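Local coordinates for luciferase-like monooxygenase (Streptomyces bottropensis, PDB 7BIP), which probably acts as a monooxygenase of the bacterial luciferase family in the biosynthesis of the tricyclic aromatic polyketide rishirilide in Streptomyces bottropensis, at residues L31-G36 with T68-L73; V40-H45 with V58-A63. All coordinates share one frame; numbering follows the deposited sequence.

Interaction 1: residues L31-G36 with T68-L73; sequences LADELG and TRRVRL. With EDO (1,2-ethanediol), chain F.
Asp33, in the last turn of helix 18-35, holds the bend at 68-71 through three consecutive backbone N-H groups. Its CG stands anti to the backbone N (chi1 -153°), which carries the carboxylate across to the other segment. Asp33 OD1 takes two of the bonds: Arg70 N reaches its syn lone pair at 2.9 Å, while Val71 N, at 3.0 Å, comes nearly along the C-O bond. Asp33 OD2 accepts from Arg69 N at 2.8 Å, on the syn side but well out of the carboxylate plane. The Thr68 methyl CG2 packs 3.7 Å from Asp33 CB, and on the buried flank Ala32 CB meets Val71 CG2 at 4.2 Å. The clasp ties the end of one helix to the turn that leads into strand 72-78, on the N-terminal side of the TIM-barrel strands. An alanine in place of this aspartate removes the carboxylate, so the three N-H groups would probably be left without their common acceptor and the bend freer to shift. Toward solvent the contact thins to the Arg70 side chain, extended from CG to NE, whose guanidinium turns its edge to Asp33 O, with NE 2.9 Å and NH2 3.1 Å from it, close to the positive-phi Gly36 that ends the helix in a Schellman motif. Beyond, Arg69 NE makes a weak 3.3 Å hydrogen bond to O2 of an ethanediol, probably from the crystallisation liquor.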
# COMPACT_ATOMS: atom_id res chain seq x y z
N LEU A 31 5.17 -19.57 1.44
CA LEU A 31 5.55 -20.75 2.20
C LEU A 31 4.89 -20.76 3.58
O LEU A 31 4.48 -21.81 4.07
CB LEU A 31 7.07 -20.83 2.31
CG LEU A 31 7.63 -22.15 2.83
CD1 LEU A 31 7.39 -23.27 1.82
CD2 LEU A 31 9.12 -22.00 3.12
N ALA A 32 4.77 -19.59 4.22
CA ALA A 32 4.03 -19.52 5.48
C ALA A 32 2.60 -20.02 5.29
O ALA A 32 2.07 -20.79 6.11
CB ALA A 32 4.02 -18.07 6.00
N ASP A 33 1.95 -19.57 4.22
CA ASP A 33 0.60 -20.04 3.87
C ASP A 33 0.57 -21.56 3.70
O ASP A 33 -0.26 -22.24 4.31
CB ASP A 33 0.17 -19.33 2.58
CG ASP A 33 -1.34 -19.20 2.45
OD1 ASP A 33 -2.01 -18.97 3.47
OD2 ASP A 33 -1.83 -19.29 1.30
N GLU A 34 1.48 -22.09 2.90
CA GLU A 34 1.45 -23.52 2.56
C GLU A 34 1.73 -24.39 3.78
O GLU A 34 1.10 -25.44 3.95
CB GLU A 34 2.47 -23.81 1.46
CG GLU A 34 2.21 -23.08 0.15
CD GLU A 34 3.44 -23.06 -0.76
OE1 GLU A 34 4.44 -23.74 -0.44
OE2 GLU A 34 3.39 -22.37 -1.80
N LEU A 35 2.66 -23.96 4.63
CA LEU A 35 3.12 -24.79 5.74
C LEU A 35 2.24 -24.69 6.97
O LEU A 35 2.44 -25.46 7.92
CB LEU A 35 4.57 -24.44 6.12
CG LEU A 35 5.65 -24.75 5.08
CD1 LEU A 35 7.01 -24.27 5.57
CD2 LEU A 35 5.68 -26.25 4.78
N GLY A 36 1.28 -23.77 7.00
CA GLY A 36 0.35 -23.70 8.12
C GLY A 36 0.72 -22.74 9.22
O GLY A 36 0.21 -22.88 10.34
N THR A 68 -1.75 -15.24 -0.92
CA THR A 68 -2.04 -16.23 0.11
C THR A 68 -3.55 -16.35 0.32
O THR A 68 -4.34 -15.53 -0.14
CB THR A 68 -1.36 -15.86 1.44
OG1 THR A 68 -1.75 -14.54 1.83
CG2 THR A 68 0.19 -15.90 1.30
N ARG A 69 -3.94 -17.41 1.03
CA ARG A 69 -5.35 -17.63 1.31
C ARG A 69 -5.71 -17.71 2.78
O ARG A 69 -6.83 -17.34 3.13
CB ARG A 69 -5.83 -18.92 0.61
CG ARG A 69 -5.81 -18.85 -0.91
CD ARG A 69 -6.10 -20.20 -1.54
NE ARG A 69 -5.11 -20.56 -2.55
CZ ARG A 69 -4.89 -21.79 -2.99
NH1 ARG A 69 -3.97 -22.02 -3.91
NH2 ARG A 69 -5.60 -22.81 -2.49
N ARG A 70 -4.81 -18.17 3.66
CA ARG A 70 -5.25 -18.40 5.04
C ARG A 70 -4.40 -17.70 6.09
O ARG A 70 -4.91 -17.36 7.17
CB ARG A 70 -5.30 -19.90 5.33
CG ARG A 70 -3.98 -20.62 5.19
CD ARG A 70 -4.10 -22.04 5.72
NE ARG A 70 -2.87 -22.81 5.50
CZ ARG A 70 -2.81 -24.14 5.56
NH1 ARG A 70 -3.91 -24.84 5.84
NH2 ARG A 70 -1.66 -24.76 5.35
N VAL A 71 -3.12 -17.48 5.80
CA VAL A 71 -2.24 -16.82 6.76
C VAL A 71 -2.77 -15.42 7.08
O VAL A 71 -3.25 -14.69 6.20
CB VAL A 71 -0.82 -16.81 6.17
CG1 VAL A 71 -0.66 -15.76 5.06
CG2 VAL A 71 0.23 -16.68 7.22
N ARG A 72 -2.71 -15.02 8.35
CA ARG A 72 -3.08 -13.65 8.67
C ARG A 72 -1.96 -12.68 8.29
O ARG A 72 -0.81 -13.08 8.09
CB ARG A 72 -3.44 -13.53 10.15
CG ARG A 72 -4.64 -14.42 10.55
CD ARG A 72 -5.23 -14.03 11.91
NE ARG A 72 -5.89 -12.71 11.89
CZ ARG A 72 -7.10 -12.47 11.38
NH1 ARG A 72 -7.81 -13.45 10.84
NH2 ARG A 72 -7.59 -11.24 11.42
N LEU A 73 -2.32 -11.41 8.16
CA LEU A 73 -1.37 -10.35 7.82
C LEU A 73 -1.32 -9.37 8.99
O LEU A 73 -2.36 -8.89 9.44
CB LEU A 73 -1.79 -9.60 6.54
CG LEU A 73 -1.84 -10.35 5.21
CD1 LEU A 73 -0.61 -11.25 4.99
CD2 LEU A 73 -3.11 -11.16 5.10
C1 EDO F . -4.90 -16.19 -4.88
O1 EDO F . -6.32 -16.37 -4.78
C2 EDO F . -4.26 -16.68 -3.59
O2 EDO F . -3.57 -17.90 -3.85

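Interaction 2: residues V40-H45 with V58-A63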
# COMPACT_ATOMS: atom_id res chain seq x y z
N VAL A 40 1.85 -13.57 8.70
CA VAL A 40 3.02 -12.92 8.12
C VAL A 40 3.03 -11.48 8.63
O VAL A 40 2.02 -10.77 8.51
CB VAL A 40 2.99 -12.94 6.58
CG1 VAL A 40 4.15 -12.14 6.01
CG2 VAL A 40 3.02 -14.38 6.05
N LYS A 41 4.15 -11.06 9.22
CA LYS A 41 4.28 -9.73 9.81
C LYS A 41 5.39 -8.98 9.08
O LYS A 41 6.34 -9.59 8.59
CB LYS A 41 4.60 -9.86 11.32
CG LYS A 41 4.89 -8.55 12.05
CD LYS A 41 5.09 -8.81 13.55
CE LYS A 41 3.78 -9.16 14.24
NZ LYS A 41 4.07 -9.70 15.63
N THR A 42 5.27 -7.66 8.99
CA THR A 42 6.43 -6.85 8.61
C THR A 42 6.33 -5.50 9.29
O THR A 42 5.38 -5.22 10.04
CB THR A 42 6.56 -6.73 7.08
OG1 THR A 42 7.87 -6.25 6.76
CG2 THR A 42 5.52 -5.76 6.51
N VAL A 43 7.31 -4.63 9.01
CA VAL A 43 7.61 -3.48 9.85
C VAL A 43 7.51 -2.19 9.02
O VAL A 43 7.32 -2.21 7.81
CB VAL A 43 9.00 -3.59 10.48
CG1 VAL A 43 9.17 -4.97 11.09
CG2 VAL A 43 10.07 -3.34 9.42
N GLU A 44 7.63 -1.05 9.72
CA GLU A 44 7.72 0.26 9.08
C GLU A 44 8.98 0.96 9.57
O GLU A 44 9.13 1.20 10.78
CB GLU A 44 6.50 1.14 9.40
CG GLU A 44 6.54 2.51 8.72
CD GLU A 44 5.31 3.36 8.99
OE1 GLU A 44 4.33 2.82 9.55
OE2 GLU A 44 5.33 4.57 8.66
N HIS A 45 9.88 1.29 8.64
CA HIS A 45 11.09 2.05 8.97
C HIS A 45 11.56 2.81 7.73
O HIS A 45 11.24 2.44 6.60
CB HIS A 45 12.22 1.15 9.45
CG HIS A 45 12.20 0.90 10.92
ND1 HIS A 45 12.24 1.92 11.84
CD2 HIS A 45 12.12 -0.25 11.62
CE1 HIS A 45 12.20 1.40 13.06
NE2 HIS A 45 12.12 0.09 12.95
N VAL A 58 1.94 -1.75 4.77
CA VAL A 58 0.68 -2.08 4.11
C VAL A 58 0.91 -2.45 2.64
O VAL A 58 0.23 -3.32 2.10
CB VAL A 58 -0.31 -0.91 4.25
CG1 VAL A 58 -1.53 -1.08 3.33
CG2 VAL A 58 -0.73 -0.77 5.69
N THR A 59 1.88 -1.79 1.97
CA THR A 59 2.13 -2.08 0.56
C THR A 59 2.64 -3.51 0.38
O THR A 59 2.16 -4.24 -0.50
CB THR A 59 3.13 -1.08 -0.02
OG1 THR A 59 2.57 0.24 0.03
CG2 THR A 59 3.46 -1.41 -1.49
N PHE A 60 3.57 -3.94 1.24
CA PHE A 60 4.00 -5.33 1.18
C PHE A 60 2.87 -6.28 1.57
O PHE A 60 2.67 -7.32 0.92
CB PHE A 60 5.21 -5.58 2.09
CG PHE A 60 5.57 -7.03 2.17
CD1 PHE A 60 6.28 -7.62 1.15
CD2 PHE A 60 5.14 -7.81 3.24
CE1 PHE A 60 6.59 -8.98 1.17
CE2 PHE A 60 5.45 -9.18 3.28
CZ PHE A 60 6.18 -9.76 2.25
N LEU A 61 2.17 -5.98 2.66
CA LEU A 61 1.16 -6.93 3.14
C LEU A 61 -0.01 -7.07 2.17
O LEU A 61 -0.65 -8.13 2.14
CB LEU A 61 0.67 -6.52 4.53
CG LEU A 61 1.73 -6.63 5.63
CD1 LEU A 61 1.22 -5.95 6.89
CD2 LEU A 61 2.14 -8.09 5.89
N ALA A 62 -0.32 -6.05 1.36
CA ALA A 62 -1.37 -6.24 0.35
C ALA A 62 -0.92 -7.22 -0.73
O ALA A 62 -1.71 -8.08 -1.16
CB ALA A 62 -1.74 -4.89 -0.27
N ALA A 63 0.35 -7.14 -1.14
CA ALA A 63 0.90 -8.13 -2.06
C ALA A 63 0.91 -9.52 -1.42
O ALA A 63 0.48 -10.50 -2.04
CB ALA A 63 2.30 -7.72 -2.49
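Thr42 CG2 sits between two side chains of helix 57-67, 3.9 Å from Phe60 CD2 and 4.0 Å from Leu61 CG. With CG2 lodged between the backbone N and the carbonyl carbon and OG1 anti to the N (chi1 -165°), the methyl is left to the helix while the hydroxyl is hydrogen-bonded to Leu7 O. The methyl comes to the Phe60 ring obliquely, and the Thr42 and Leu61 side chains run past each other in opposite directions.

Val40, two residues earlier on the same face of the strand, adds a second apolar touch: its CG1 lies near the plane of the Phe60 ring, at the edge, 4.2 Å from CE2. Phe60 CG is anti to its backbone N (chi1 173°), and the ring reaches both strand residues.

This is the packing of strand on helix within a beta-alpha-beta unit, strand 39-42, helix 57-67 and strand 72-78, as in a TIM barrel. The axes of the short strand and helix segments approach to 8.9 Å and run nearly antiparallel, at 160°.

Between side chain and backbone, Leu61 CD2 rests 3.7 Å from Val40 O, a van der Waals contact. No hydrogen bond links the two segments.

Around the interface, Leu26 of helix 18-35 touches Phe60, and Leu95 of helix 85-98 touches Leu61; Phe60 also packs on Met94 of the second subunit. Lys41, recorded at a calcium site of this protein though no calcium is bound to it in this chain, directs its CB away from the helix. In this chain its NZ is hydrogen-bonded to Ser322 OG and His229 ND1.

Interaction 2 is wholly buried, its centre about 9 Å from that of the chain, whereas interaction 1 lies farther out, about 16 Å away, and is partly open to solvent. Their chemistry follows: apolar packing with no hydrogen bond across the segments in 40-45 with 58-63, against hydrogen bonds between charged side chains and backbone groups in 31-36 with 68-73. They hold different but successive elements of the barrel, since helix 18-35 leads to strand 39-42 and helix 57-67 to strand 72-78. They meet at Val40: its N is 2.8 Å from Arg72 O of the neighbouring strand, a probable hydrogen bond, and its CG2 is 3.8 Å from Ala32 CB of helix 18-35.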